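Local coordinates for tail fiber protein (Pseudomonas aeruginosa, PDB 6CL6) that forms the trimeric tail fiber of an R-type pyocin, a contractile injection particle, and probably binds the receptor on the surface of the target bacterium, at residues T96-V101 / R119-G124; R70-Q75 / Q88-Y93; G124-E129 / S146-Q151; S48-A53 / T60-G65. All coordinates share one frame; numbering follows the deposited sequence.

Read from the N terminus, the four contacts follow one another in series, and none nests inside or crosses another. Contact 4 closes first, fastening the loop ahead of strand 57-60 to the turn that leaves it. Contact 2 then pairs the two arms of the hairpin 72-79/85-92, and contact 1 adds the end of strand 118-119 to strand 99-104, so that these three contacts span one antiparallel sheet from edge to edge. Contact 3 starts at Gly124, where contact 1 stops, and carries the chain to strand 147-151 of the next sheet. Contacts 1, 2 and 3 also touch neighbouring subunits of the trimer; contact 4 stays within its own chain.

Contact 1: T96-V101 / R119-G124; sequences TSEMYV and RCDIGG
Two peptide N-H groups stitch Met99 to the loop after strand 118-119: Cys120 N gives a hydrogen bond to Met99 O (2.7 Å), and Met99 N gives one to the carboxylate of Asp121, reaching OD1 at 3.1 Å. Beside them Tyr100 and Arg119 form an antiparallel non-hydrogen-bonded pair, both side chains on the same face of the sheet.

The Arg119 chain sets off on the far side from its backbone nitrogen (chi1 -174°) and bends at chi2, bringing NE and NH2 to Asp121. On the way Arg119 CD passes 3.6 Å from Tyr100 OH, ring and guanidinium planes 30° apart. The grip on Asp121 is a side-on salt bridge, NE to OD1 and NH2 to OD2 (2.7 Å). Asp121 OD1 thus accepts twice, with Met99 N and Arg119 NE arriving from opposite faces of the carboxylate. Over one face of the guanidinium stacks the carboxylate of Glu98, its plane turned by 26°; Glu98 OE1 is 4.2 Å from Arg119 NH2 and no N-H points at it, so the attraction is electrostatic. Gly123 and Gly124 cover the opposite face. Tyr100 OH donates to Glu98 OE1 (2.7 Å), while Arg70 makes a salt bridge to Glu98 OE2.

Apolar contacts fill the other side of the strand. Cys120 CB lies 3.7 Å from Met99 CG, and Cys120 SG 3.6 Å from Val101 CG1. Met99 also meets Met99 of both other subunits, which places this side toward the trimer interior.

Acids and arginines alternate, Asp121, Arg119, Glu98, Arg70, so opposite charges adjoin, which probably keeps both buried carboxylates ionised.

Contact 2: R70-Q75 / Q88-Y93; sequences RYFYIQ and QIATSY
The Phe72 ring carries Ser92 on one face: Ser92 CA stands 3.9 Å from the ring centroid, 26° off the normal, in a CH-pi contact. Arg70 O and Thr91 N lie at the rim of this ring, in its plane. The Tyr73 ring has Ser92 O at its edge and leans obliquely on Tyr93, planes at 56°, with Tyr73 CE1 coming 3.5 Å from Tyr93 CD1. Tyr71 lies alongside Tyr93 and points the same way, touching it mainly through CB (3.6 Å from Tyr93 CB). Tyr93 turns its CG away from the backbone nitrogen (chi1 -179°), which sets the ring against both other tyrosines and completes an aromatic cluster; its hydroxyl bonds to Asn85 of the second subunit.

Gln75 NE2 donates to a water (2.9 Å) that also meets Ile89 O and Thr91 OG1, the latter bonded to Ser87 of the second subunit too. The backbones pair as well: Thr91 N donates to Tyr73 O (2.9 Å), the return bond from Tyr73 N to Thr91 O is weak, and Gln75 and Ile89 bond both ways. Ile74 and Ala90 share the other face of the sheet. This is the register of an antiparallel beta hairpin, strands two and three of the five-stranded sheet, 85-92 being the middle one.

Contact 3: G124-E129 / S146-Q151; sequences GSFTKE and SGWWSQ
Trp148 supplies the tight half of this contact. Its indole NE1 donates to Thr127 O at 2.7 Å, with an N-H...O angle of 152°. The oxygen lies in the indole plane and the nitrogen lies in the carbonyl plane, so the two flat groups meet edge to edge. The torsion chi1 of 57° holds the indole between the backbone N and carbonyl carbon of Trp148 and turns it toward the loop. Lys128 O follows along the same ring edge, 3.4 Å from Trp148 CZ2. The loop is itself braced there, because Thr127 OG1 donates to Glu129 O at 2.6 Å, nearly in line with that carbonyl.

Phe126 makes a softer approach at the start of the strand. Its ring reaches the peptide with CE2 3.6 Å from Gly147 N, and CZ meets Ser146 CB at 3.9 Å, while Trp148 CD1 stays more distant, 4.4 Å from Phe126 CD2. Ser146 OG is bonded to Lys128 O of the third subunit and to Ala175 N. Looser still is the side of Lys128 and exposed Glu129, whose side chains set off away from the strand; Lys128 instead forms a salt bridge with Asp131 of the second subunit.

The Trp148 ring also meets that of His172, nearly parallel to it. Linker 124-129 is thus packed by a tryptophan against strand 147-151 of the mixed sheet, at a subunit junction in the trimeric fiber.

Contact 4: S48-A53 / T60-G65; sequences SDPNTA and TNHANG
Asp49 and His62 both swing CG to the far side from the backbone nitrogen, chi1 being -176° for Asp49. The two side chains therefore cross with carboxylate and imidazole stacked, their planes only 6° apart. Asp49 CA lies over the centre of the same ring face, 3.6 Å from the centroid, a CH-pi contact, and Asp49 OD1 sits above that face, 3.5 Å from His62 CE1.

The same oxygen is held from two sides. Asn64 ND2 donates to Asp49 OD1 at 2.9 Å along an almost straight line (174°), and Asn51 N reaches it from the opposite face of the carboxylate at 2.8 Å, closing an Asx turn. Asn51 and Asn64 stack their amides nearly parallel, and a water accepts from Asn51 ND2 while giving a weak bond to Asn64 OD1. Within the type I turn from His62 to Gly65, Asn64 N donates to His62 ND1 (3.0 Å), which holds the imidazole flat against Asp49.

At the other end Thr60 OG1 donates to Ser48 O (2.7 Å) and accepts from His62 N in an ST turn. Pro50 packs on His62, its CD 3.7 Å from His62 ND1.

Both loops flank edge strand 57-60: Pro50 and Thr60 rest on Ile74 of strand 72-79, Pro50 O takes a bond from Gln88 of strand 85-92, and Asn51 OD1 is bonded by Arg102 of strand 99-104.

Contact 1: T96-V101 / R119-G124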
loop_
_atom_site.group_PDB
_atom_site.type_symbol
_atom_site.label_atom_id
_atom_site.label_comp_id
_atom_site.label_asym_id
_atom_site.label_seq_id
_atom_site.Cartn_x
_atom_site.Cartn_y
_atom_site.Cartn_z
ATOM N N THR A 96 -41.248 42.613 11.929
ATOM C CA THR A 96 -40.299 41.836 12.729
ATOM C C THR A 96 -40.192 42.472 14.111
ATOM O O THR A 96 -40.681 43.586 14.338
ATOM C CB THR A 96 -38.904 41.805 12.091
ATOM O OG1 THR A 96 -38.364 43.126 12.104
ATOM C CG2 THR A 96 -38.940 41.325 10.643
ATOM N N SER A 97 -39.523 41.771 15.033
ATOM C CA SER A 97 -39.278 42.250 16.402
ATOM C C SER A 97 -37.794 42.564 16.517
ATOM O O SER A 97 -36.969 41.651 16.672
ATOM C CB SER A 97 -39.666 41.185 17.450
ATOM O OG SER A 97 -41.058 40.888 17.391
ATOM N N GLU A 98 -37.455 43.854 16.410
ATOM C CA GLU A 98 -36.079 44.313 16.387
ATOM C C GLU A 98 -35.878 45.497 17.317
ATOM O O GLU A 98 -36.791 46.292 17.535
ATOM C CB GLU A 98 -35.653 44.749 14.987
ATOM C CG GLU A 98 -35.595 43.628 14.008
ATOM C CD GLU A 98 -35.323 44.071 12.586
ATOM O OE1 GLU A 98 -34.579 45.052 12.368
ATOM O OE2 GLU A 98 -35.897 43.436 11.682
ATOM N N MET A 99 -34.638 45.635 17.806
ATOM C CA MET A 99 -34.240 46.756 18.671
ATOM C C MET A 99 -32.863 47.265 18.289
ATOM O O MET A 99 -31.958 46.471 17.975
ATOM C CB MET A 99 -34.210 46.326 20.146
ATOM C CG MET A 99 -33.774 47.414 21.124
ATOM S SD MET A 99 -33.573 46.832 22.839
ATOM C CE MET A 99 -35.262 46.433 23.234
ATOM N N TYR A 100 -32.708 48.592 18.356
ATOM C CA TYR A 100 -31.476 49.305 18.078
ATOM C C TYR A 100 -31.247 50.358 19.161
ATOM O O TYR A 100 -32.187 50.802 19.824
ATOM C CB TYR A 100 -31.513 50.000 16.696
ATOM C CG TYR A 100 -31.672 49.021 15.570
ATOM C CD1 TYR A 100 -32.924 48.482 15.266
ATOM C CD2 TYR A 100 -30.566 48.632 14.786
ATOM C CE1 TYR A 100 -33.081 47.566 14.234
ATOM C CE2 TYR A 100 -30.723 47.725 13.747
ATOM C CZ TYR A 100 -31.988 47.190 13.487
ATOM O OH TYR A 100 -32.159 46.265 12.488
ATOM N N VAL A 101 -29.993 50.782 19.301
ATOM C CA VAL A 101 -29.616 51.835 20.243
ATOM C C VAL A 101 -28.612 52.764 19.577
ATOM O O VAL A 101 -27.795 52.334 18.739
ATOM C CB VAL A 101 -29.056 51.231 21.554
ATOM C CG1 VAL A 101 -27.712 50.531 21.280
ATOM C CG2 VAL A 101 -28.897 52.303 22.605
ATOM N N ARG A 119 -27.292 47.525 16.622
ATOM C CA ARG A 119 -28.371 46.574 16.794
ATOM C C ARG A 119 -28.291 45.898 18.154
ATOM O O ARG A 119 -27.207 45.546 18.615
ATOM C CB ARG A 119 -28.317 45.484 15.714
ATOM C CG ARG A 119 -29.505 44.586 15.800
ATOM C CD ARG A 119 -29.990 44.214 14.446
ATOM N NE ARG A 119 -31.095 43.268 14.522
ATOM C CZ ARG A 119 -31.440 42.460 13.525
ATOM N NH1 ARG A 119 -30.744 42.497 12.400
ATOM N NH2 ARG A 119 -32.464 41.617 13.656
ATOM N N CYS A 120 -29.462 45.682 18.776
ATOM C CA CYS A 120 -29.538 45.031 20.070
ATOM C C CYS A 120 -30.087 43.620 20.012
ATOM O O CYS A 120 -29.527 42.731 20.651
ATOM C CB CYS A 120 -30.398 45.867 21.025
ATOM S SG CYS A 120 -29.689 47.479 21.365
ATOM N N ASP A 121 -31.145 43.362 19.256
ATOM C CA ASP A 121 -31.705 42.035 19.257
ATOM C C ASP A 121 -30.709 41.047 18.608
ATOM O O ASP A 121 -29.900 41.406 17.757
ATOM C CB ASP A 121 -33.043 42.026 18.547
ATOM C CG ASP A 121 -32.931 42.241 17.056
ATOM O OD1 ASP A 121 -32.882 43.422 16.621
ATOM O OD2 ASP A 121 -32.867 41.239 16.321
ATOM N N ILE A 122 -30.778 39.793 19.040
ATOM C CA ILE A 122 -29.777 38.794 18.645
ATOM C C ILE A 122 -29.963 38.334 17.198
ATOM O O ILE A 122 -29.182 37.492 16.684
ATOM C CB ILE A 122 -29.802 37.593 19.617
ATOM C CG1 ILE A 122 -31.092 36.791 19.489
ATOM C CG2 ILE A 122 -29.604 38.041 21.072
ATOM C CD1 ILE A 122 -31.090 35.515 20.330
ATOM N N GLY A 123 -30.987 38.855 16.533
ATOM C CA GLY A 123 -31.133 38.691 15.094
ATOM C C GLY A 123 -29.913 39.130 14.289
ATOM O O GLY A 123 -29.721 38.719 13.140
ATOM N N GLY A 124 -29.079 39.967 14.866
ATOM C CA GLY A 124 -27.884 40.412 14.205
ATOM C C GLY A 124 -26.637 39.598 14.511
ATOM O O GLY A 124 -25.525 39.977 14.126
HETATM O O HOH W 1 -35.618 39.812 15.174
#

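Contact 2: R70-Q75 / Q88-Y93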
loop_
_atom_site.group_PDB
_atom_site.type_symbol
_atom_site.label_atom_id
_atom_site.label_comp_id
_atom_site.label_asym_id
_atom_site.label_seq_id
_atom_site.Cartn_x
_atom_site.Cartn_y
_atom_site.Cartn_z
ATOM N N ARG A 70 -38.721 51.866 7.218
ATOM C CA ARG A 70 -39.532 51.214 8.251
ATOM C C ARG A 70 -39.817 52.152 9.422
ATOM O O ARG A 70 -38.953 52.964 9.812
ATOM C CB ARG A 70 -38.847 49.965 8.784
ATOM C CG ARG A 70 -38.933 48.815 7.766
ATOM C CD ARG A 70 -38.312 47.569 8.325
ATOM N NE ARG A 70 -39.044 47.046 9.473
ATOM C CZ ARG A 70 -38.592 46.077 10.237
ATOM N NH1 ARG A 70 -37.415 45.528 9.970
ATOM N NH2 ARG A 70 -39.314 45.645 11.255
ATOM N N TYR A 71 -41.027 52.029 9.957
ATOM C CA TYR A 71 -41.377 52.726 11.175
ATOM C C TYR A 71 -40.728 52.086 12.404
ATOM O O TYR A 71 -40.687 50.864 12.546
ATOM C CB TYR A 71 -42.888 52.747 11.370
ATOM C CG TYR A 71 -43.609 53.694 10.425
ATOM C CD1 TYR A 71 -43.766 55.039 10.725
ATOM C CD2 TYR A 71 -44.102 53.234 9.208
ATOM C CE1 TYR A 71 -44.383 55.903 9.852
ATOM C CE2 TYR A 71 -44.765 54.108 8.323
ATOM C CZ TYR A 71 -44.898 55.432 8.658
ATOM O OH TYR A 71 -45.518 56.285 7.803
ATOM N N PHE A 72 -40.226 52.929 13.300
ATOM C CA PHE A 72 -39.750 52.503 14.606
ATOM C C PHE A 72 -40.263 53.455 15.680
ATOM O O PHE A 72 -40.228 54.694 15.502
ATOM C CB PHE A 72 -38.193 52.454 14.672
ATOM C CG PHE A 72 -37.601 51.224 14.057
ATOM C CD1 PHE A 72 -37.657 51.006 12.695
ATOM C CD2 PHE A 72 -37.053 50.227 14.882
ATOM C CE1 PHE A 72 -37.128 49.835 12.138
ATOM C CE2 PHE A 72 -36.527 49.061 14.329
ATOM C CZ PHE A 72 -36.565 48.876 12.967
ATOM N N TYR A 73 -40.669 52.876 16.818
ATOM C CA TYR A 73 -40.812 53.644 18.049
ATOM C C TYR A 73 -39.434 54.021 18.547
ATOM O O TYR A 73 -38.530 53.171 18.595
ATOM C CB TYR A 73 -41.523 52.837 19.128
ATOM C CG TYR A 73 -42.893 52.349 18.785
ATOM C CD1 TYR A 73 -43.084 51.116 18.187
ATOM C CD2 TYR A 73 -44.004 53.096 19.133
ATOM C CE1 TYR A 73 -44.380 50.688 17.907
ATOM C CE2 TYR A 73 -45.257 52.669 18.887
ATOM C CZ TYR A 73 -45.445 51.483 18.269
ATOM O OH TYR A 73 -46.757 51.089 18.030
ATOM N N ILE A 74 -39.244 55.290 18.888
ATOM C CA ILE A 74 -37.939 55.776 19.308
ATOM C C ILE A 74 -38.115 56.427 20.654
ATOM O O ILE A 74 -38.759 57.478 20.757
ATOM C CB ILE A 74 -37.306 56.744 18.288
ATOM C CG1 ILE A 74 -37.110 56.018 16.926
ATOM C CG2 ILE A 74 -35.984 57.243 18.827
ATOM C CD1 ILE A 74 -36.257 56.745 15.941
ATOM N N GLN A 75 -37.554 55.796 21.681
ATOM C CA GLN A 75 -37.453 56.407 23.004
ATOM C C GLN A 75 -36.221 57.298 23.059
ATOM O O GLN A 75 -35.169 56.946 22.526
ATOM C CB GLN A 75 -37.365 55.356 24.110
ATOM C CG GLN A 75 -38.439 54.324 24.154
ATOM C CD GLN A 75 -38.086 53.223 25.136
ATOM O OE1 GLN A 75 -37.990 53.459 26.333
ATOM N NE2 GLN A 75 -37.844 52.021 24.617
ATOM N N GLN A 88 -30.913 57.072 22.499
ATOM C CA GLN A 88 -32.139 56.621 21.871
ATOM C C GLN A 88 -32.177 55.117 21.682
ATOM O O GLN A 88 -31.175 54.479 21.327
ATOM C CB GLN A 88 -32.351 57.303 20.507
ATOM C CG GLN A 88 -32.676 58.758 20.627
ATOM C CD GLN A 88 -32.995 59.353 19.274
ATOM O OE1 GLN A 88 -32.489 58.888 18.233
ATOM N NE2 GLN A 88 -33.845 60.362 19.275
ATOM N N ILE A 89 -33.356 54.566 21.971
ATOM C CA ILE A 89 -33.668 53.158 21.783
ATOM C C ILE A 89 -34.801 53.057 20.776
ATOM O O ILE A 89 -35.868 53.647 20.983
ATOM C CB ILE A 89 -34.094 52.480 23.103
ATOM C CG1 ILE A 89 -32.989 52.567 24.134
ATOM C CG2 ILE A 89 -34.539 51.048 22.823
ATOM C CD1 ILE A 89 -33.436 52.278 25.516
ATOM N N ALA A 90 -34.588 52.287 19.720
ATOM C CA ALA A 90 -35.560 52.116 18.651
ATOM C C ALA A 90 -36.069 50.683 18.665
ATOM O O ALA A 90 -35.267 49.731 18.719
ATOM C CB ALA A 90 -34.948 52.481 17.295
ATOM N N THR A 91 -37.389 50.528 18.616
ATOM C CA THR A 91 -38.015 49.221 18.529
ATOM C C THR A 91 -38.998 49.231 17.366
ATOM O O THR A 91 -39.610 50.255 17.065
ATOM C CB THR A 91 -38.713 48.842 19.824
ATOM O OG1 THR A 91 -39.593 49.914 20.220
ATOM C CG2 THR A 91 -37.664 48.617 20.916
ATOM N N SER A 92 -39.127 48.081 16.709
ATOM C CA SER A 92 -39.841 48.009 15.449
ATOM C C SER A 92 -41.327 48.211 15.650
ATOM O O SER A 92 -41.909 47.827 16.664
ATOM C CB SER A 92 -39.572 46.647 14.773
ATOM O OG SER A 92 -39.832 45.580 15.694
ATOM N N TYR A 93 -41.962 48.758 14.618
ATOM C CA TYR A 93 -43.412 48.972 14.592
ATOM C C TYR A 93 -44.202 47.807 13.994
ATOM O O TYR A 93 -45.402 47.681 14.269
ATOM C CB TYR A 93 -43.697 50.230 13.795
ATOM C CG TYR A 93 -45.128 50.667 13.657
ATOM C CD1 TYR A 93 -45.866 51.095 14.748
ATOM C CD2 TYR A 93 -45.730 50.702 12.410
ATOM C CE1 TYR A 93 -47.177 51.510 14.603
ATOM C CE2 TYR A 93 -47.049 51.114 12.247
ATOM C CZ TYR A 93 -47.760 51.515 13.342
ATOM O OH TYR A 93 -49.057 51.929 13.163
HETATM O O HOH W 2 -46.645 48.520 16.708
HETATM O O HOH W 3 -38.247 51.846 21.755
#

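Contact 3: G124-E129 / S146-Q151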
loop_
_atom_site.group_PDB
_atom_site.type_symbol
_atom_site.label_atom_id
_atom_site.label_comp_id
_atom_site.label_asym_id
_atom_site.label_seq_id
_atom_site.Cartn_x
_atom_site.Cartn_y
_atom_site.Cartn_z
ATOM N N GLY A 124 -29.079 39.967 14.866
ATOM C CA GLY A 124 -27.884 40.412 14.205
ATOM C C GLY A 124 -26.637 39.598 14.511
ATOM O O GLY A 124 -25.525 39.977 14.126
ATOM N N SER A 125 -26.780 38.485 15.198
ATOM C CA SER A 125 -25.635 37.728 15.679
ATOM C C SER A 125 -25.764 36.259 15.298
ATOM O O SER A 125 -26.807 35.793 14.837
ATOM C CB SER A 125 -25.514 37.852 17.214
ATOM O OG SER A 125 -26.436 36.970 17.854
ATOM N N PHE A 126 -24.676 35.531 15.520
ATOM C CA PHE A 126 -24.705 34.071 15.522
ATOM C C PHE A 126 -25.319 33.623 16.841
ATOM O O PHE A 126 -24.766 33.901 17.916
ATOM C CB PHE A 126 -23.289 33.506 15.352
ATOM C CG PHE A 126 -22.817 33.499 13.941
ATOM C CD1 PHE A 126 -22.227 34.607 13.390
ATOM C CD2 PHE A 126 -22.982 32.372 13.150
ATOM C CE1 PHE A 126 -21.804 34.605 12.075
ATOM C CE2 PHE A 126 -22.567 32.379 11.842
ATOM C CZ PHE A 126 -21.976 33.501 11.312
ATOM N N THR A 127 -26.450 32.935 16.774
ATOM C CA THR A 127 -27.256 32.695 17.959
ATOM C C THR A 127 -27.044 31.284 18.476
ATOM O O THR A 127 -26.608 30.388 17.753
ATOM C CB THR A 127 -28.739 32.937 17.668
ATOM O OG1 THR A 127 -29.158 32.250 16.496
ATOM C CG2 THR A 127 -29.028 34.427 17.481
ATOM N N LYS A 128 -27.362 31.089 19.767
ATOM C CA LYS A 128 -27.195 29.781 20.368
ATOM C C LYS A 128 -28.264 28.788 19.928
ATOM O O LYS A 128 -28.008 27.569 19.935
ATOM C CB LYS A 128 -27.146 29.942 21.883
ATOM C CG LYS A 128 -25.723 30.314 22.339
ATOM C CD LYS A 128 -25.605 30.483 23.828
ATOM C CE LYS A 128 -24.137 30.633 24.214
ATOM N NZ LYS A 128 -23.994 30.822 25.669
ATOM N N GLU A 129 -29.416 29.278 19.492
ATOM C CA GLU A 129 -30.370 28.484 18.750
ATOM C C GLU A 129 -30.104 28.664 17.257
ATOM O O GLU A 129 -29.736 29.741 16.817
ATOM C CB GLU A 129 -31.807 28.879 19.078
ATOM C CG GLU A 129 -32.194 28.538 20.517
ATOM C CD GLU A 129 -33.663 28.858 20.797
ATOM O OE1 GLU A 129 -34.174 29.862 20.247
ATOM O OE2 GLU A 129 -34.304 28.095 21.551
ATOM N N SER A 146 -25.439 35.236 6.833
ATOM C CA SER A 146 -24.681 34.599 7.910
ATOM C C SER A 146 -25.595 33.932 8.915
ATOM O O SER A 146 -26.654 34.453 9.247
ATOM C CB SER A 146 -23.817 35.643 8.613
ATOM O OG SER A 146 -22.792 36.099 7.811
ATOM N N GLY A 147 -25.167 32.785 9.419
ATOM C CA GLY A 147 -25.953 32.033 10.392
ATOM C C GLY A 147 -25.644 30.549 10.342
ATOM O O GLY A 147 -24.672 30.112 9.721
ATOM N N TRP A 148 -26.455 29.781 11.042
ATOM C CA TRP A 148 -26.323 28.345 10.944
ATOM C C TRP A 148 -27.713 27.714 10.934
ATOM O O TRP A 148 -28.628 28.182 11.604
ATOM C CB TRP A 148 -25.463 27.732 12.056
ATOM C CG TRP A 148 -25.871 27.991 13.459
ATOM C CD1 TRP A 148 -25.896 29.191 14.088
ATOM C CD2 TRP A 148 -26.263 27.025 14.430
ATOM N NE1 TRP A 148 -26.288 29.033 15.393
ATOM C CE2 TRP A 148 -26.517 27.712 15.630
ATOM C CE3 TRP A 148 -26.419 25.635 14.406
ATOM C CZ2 TRP A 148 -26.917 27.069 16.780
ATOM C CZ3 TRP A 148 -26.816 24.993 15.543
ATOM C CH2 TRP A 148 -27.080 25.719 16.714
ATOM N N TRP A 149 -27.825 26.618 10.195
ATOM C CA TRP A 149 -29.081 25.949 9.928
ATOM C C TRP A 149 -28.891 24.439 10.022
ATOM O O TRP A 149 -27.815 23.909 9.719
ATOM C CB TRP A 149 -29.633 26.317 8.541
ATOM C CG TRP A 149 -30.178 27.663 8.423
ATOM C CD1 TRP A 149 -31.483 28.026 8.500
ATOM C CD2 TRP A 149 -29.442 28.870 8.177
ATOM N NE1 TRP A 149 -31.598 29.379 8.328
ATOM C CE2 TRP A 149 -30.356 29.919 8.149
ATOM C CE3 TRP A 149 -28.101 29.157 7.977
ATOM C CZ2 TRP A 149 -29.964 31.254 7.931
ATOM C CZ3 TRP A 149 -27.707 30.464 7.779
ATOM C CH2 TRP A 149 -28.638 31.502 7.770
ATOM N N SER A 150 -29.965 23.755 10.394
ATOM C CA SER A 150 -29.948 22.322 10.595
ATOM C C SER A 150 -30.833 21.624 9.584
ATOM O O SER A 150 -32.003 21.973 9.433
ATOM C CB SER A 150 -30.439 21.955 12.007
ATOM O OG SER A 150 -30.348 20.582 12.243
ATOM N N GLN A 151 -30.282 20.618 8.918
ATOM C CA GLN A 151 -31.064 19.713 8.088
ATOM C C GLN A 151 -31.192 18.420 8.875
ATOM O O GLN A 151 -30.212 17.672 9.033
ATOM C CB GLN A 151 -30.418 19.472 6.722
ATOM C CG GLN A 151 -31.143 18.434 5.865
ATOM C CD GLN A 151 -32.623 18.779 5.653
ATOM O OE1 GLN A 151 -33.505 18.263 6.336
ATOM N NE2 GLN A 151 -32.888 19.679 4.709
#

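Contact 4: S48-A53 / T60-G65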
loop_
_atom_site.group_PDB
_atom_site.type_symbol
_atom_site.label_atom_id
_atom_site.label_comp_id
_atom_site.label_asym_id
_atom_site.label_seq_id
_atom_site.Cartn_x
_atom_site.Cartn_y
_atom_site.Cartn_z
ATOM N N SER A 48 -41.325 62.599 11.691
ATOM C CA SER A 48 -40.374 63.470 12.380
ATOM C C SER A 48 -38.951 62.925 12.378
ATOM O O SER A 48 -38.727 61.719 12.449
ATOM C CB SER A 48 -40.845 63.698 13.825
ATOM O OG SER A 48 -42.087 64.410 13.840
ATOM N N ASP A 49 -37.992 63.837 12.321
ATOM C CA ASP A 49 -36.556 63.480 12.343
ATOM C C ASP A 49 -36.148 63.101 13.772
ATOM O O ASP A 49 -36.163 63.952 14.666
ATOM C CB ASP A 49 -35.713 64.640 11.827
ATOM C CG ASP A 49 -34.228 64.309 11.725
ATOM O OD1 ASP A 49 -33.807 63.206 12.151
ATOM O OD2 ASP A 49 -33.454 65.157 11.234
ATOM N N PRO A 50 -35.728 61.874 14.023
ATOM C CA PRO A 50 -35.272 61.551 15.388
ATOM C C PRO A 50 -34.007 62.282 15.788
ATOM O O PRO A 50 -33.737 62.407 16.988
ATOM C CB PRO A 50 -35.073 60.019 15.336
ATOM C CG PRO A 50 -34.822 59.704 13.897
ATOM C CD PRO A 50 -35.624 60.714 13.101
ATOM N N ASN A 51 -33.241 62.816 14.830
ATOM C CA ASN A 51 -32.047 63.577 15.185
ATOM C C ASN A 51 -32.395 64.838 15.974
ATOM O O ASN A 51 -31.587 65.313 16.791
ATOM C CB ASN A 51 -31.265 63.982 13.928
ATOM C CG ASN A 51 -30.436 62.862 13.349
ATOM O OD1 ASN A 51 -30.719 61.662 13.528
ATOM N ND2 ASN A 51 -29.369 63.247 12.646
ATOM N N THR A 52 -33.584 65.389 15.751
ATOM C CA THR A 52 -33.998 66.609 16.417
ATOM C C THR A 52 -35.057 66.341 17.477
ATOM O O THR A 52 -35.813 67.256 17.872
ATOM C CB THR A 52 -34.477 67.660 15.389
ATOM O OG1 THR A 52 -35.559 67.152 14.606
ATOM C CG2 THR A 52 -33.347 68.020 14.486
ATOM N N ALA A 53 -35.083 65.117 18.001
ATOM C CA ALA A 53 -36.065 64.747 19.012
ATOM C C ALA A 53 -35.948 65.602 20.275
ATOM O O ALA A 53 -34.855 65.884 20.768
ATOM C CB ALA A 53 -35.883 63.272 19.378
ATOM N N THR A 60 -41.694 56.961 13.973
ATOM C CA THR A 60 -41.312 57.609 12.738
ATOM C C THR A 60 -40.665 56.596 11.811
ATOM O O THR A 60 -40.043 55.637 12.255
ATOM C CB THR A 60 -40.353 58.783 12.998
ATOM O OG1 THR A 60 -39.944 59.368 11.777
ATOM C CG2 THR A 60 -39.160 58.342 13.796
ATOM N N ASN A 61 -40.850 56.833 10.513
ATOM C CA ASN A 61 -40.129 56.092 9.471
ATOM C C ASN A 61 -39.094 56.981 8.808
ATOM O O ASN A 61 -38.628 56.691 7.709
ATOM C CB ASN A 61 -41.098 55.516 8.445
ATOM C CG ASN A 61 -41.829 56.594 7.667
ATOM O OD1 ASN A 61 -41.812 57.754 8.037
ATOM N ND2 ASN A 61 -42.493 56.192 6.576
ATOM N N HIS A 62 -38.777 58.097 9.435
ATOM C CA HIS A 62 -37.728 58.985 8.944
ATOM C C HIS A 62 -36.413 58.240 8.733
ATOM O O HIS A 62 -36.067 57.299 9.459
ATOM C CB HIS A 62 -37.535 60.124 9.943
ATOM C CG HIS A 62 -36.673 61.224 9.437
ATOM N ND1 HIS A 62 -35.293 61.142 9.423
ATOM C CD2 HIS A 62 -36.991 62.438 8.939
ATOM C CE1 HIS A 62 -34.803 62.258 8.929
ATOM N NE2 HIS A 62 -35.814 63.054 8.628
ATOM N N ALA A 63 -35.651 58.707 7.752
ATOM C CA ALA A 63 -34.435 58.034 7.320
ATOM C C ALA A 63 -33.353 57.969 8.380
ATOM O O ALA A 63 -32.481 57.088 8.297
ATOM C CB ALA A 63 -33.859 58.761 6.097
ATOM N N ASN A 64 -33.373 58.855 9.359
ATOM C CA ASN A 64 -32.368 58.829 10.430
ATOM C C ASN A 64 -32.643 57.783 11.485
ATOM O O ASN A 64 -31.826 57.635 12.402
ATOM C CB ASN A 64 -32.252 60.229 11.065
ATOM C CG ASN A 64 -31.411 61.175 10.214
ATOM O OD1 ASN A 64 -30.549 60.746 9.486
ATOM N ND2 ASN A 64 -31.687 62.473 10.295
ATOM N N GLY A 65 -33.785 57.046 11.380
ATOM C CA GLY A 65 -34.007 55.881 12.171
ATOM C C GLY A 65 -33.098 54.733 11.735
ATOM O O GLY A 65 -32.270 54.879 10.841
HETATM O O HOH W 4 -27.906 61.210 11.212
#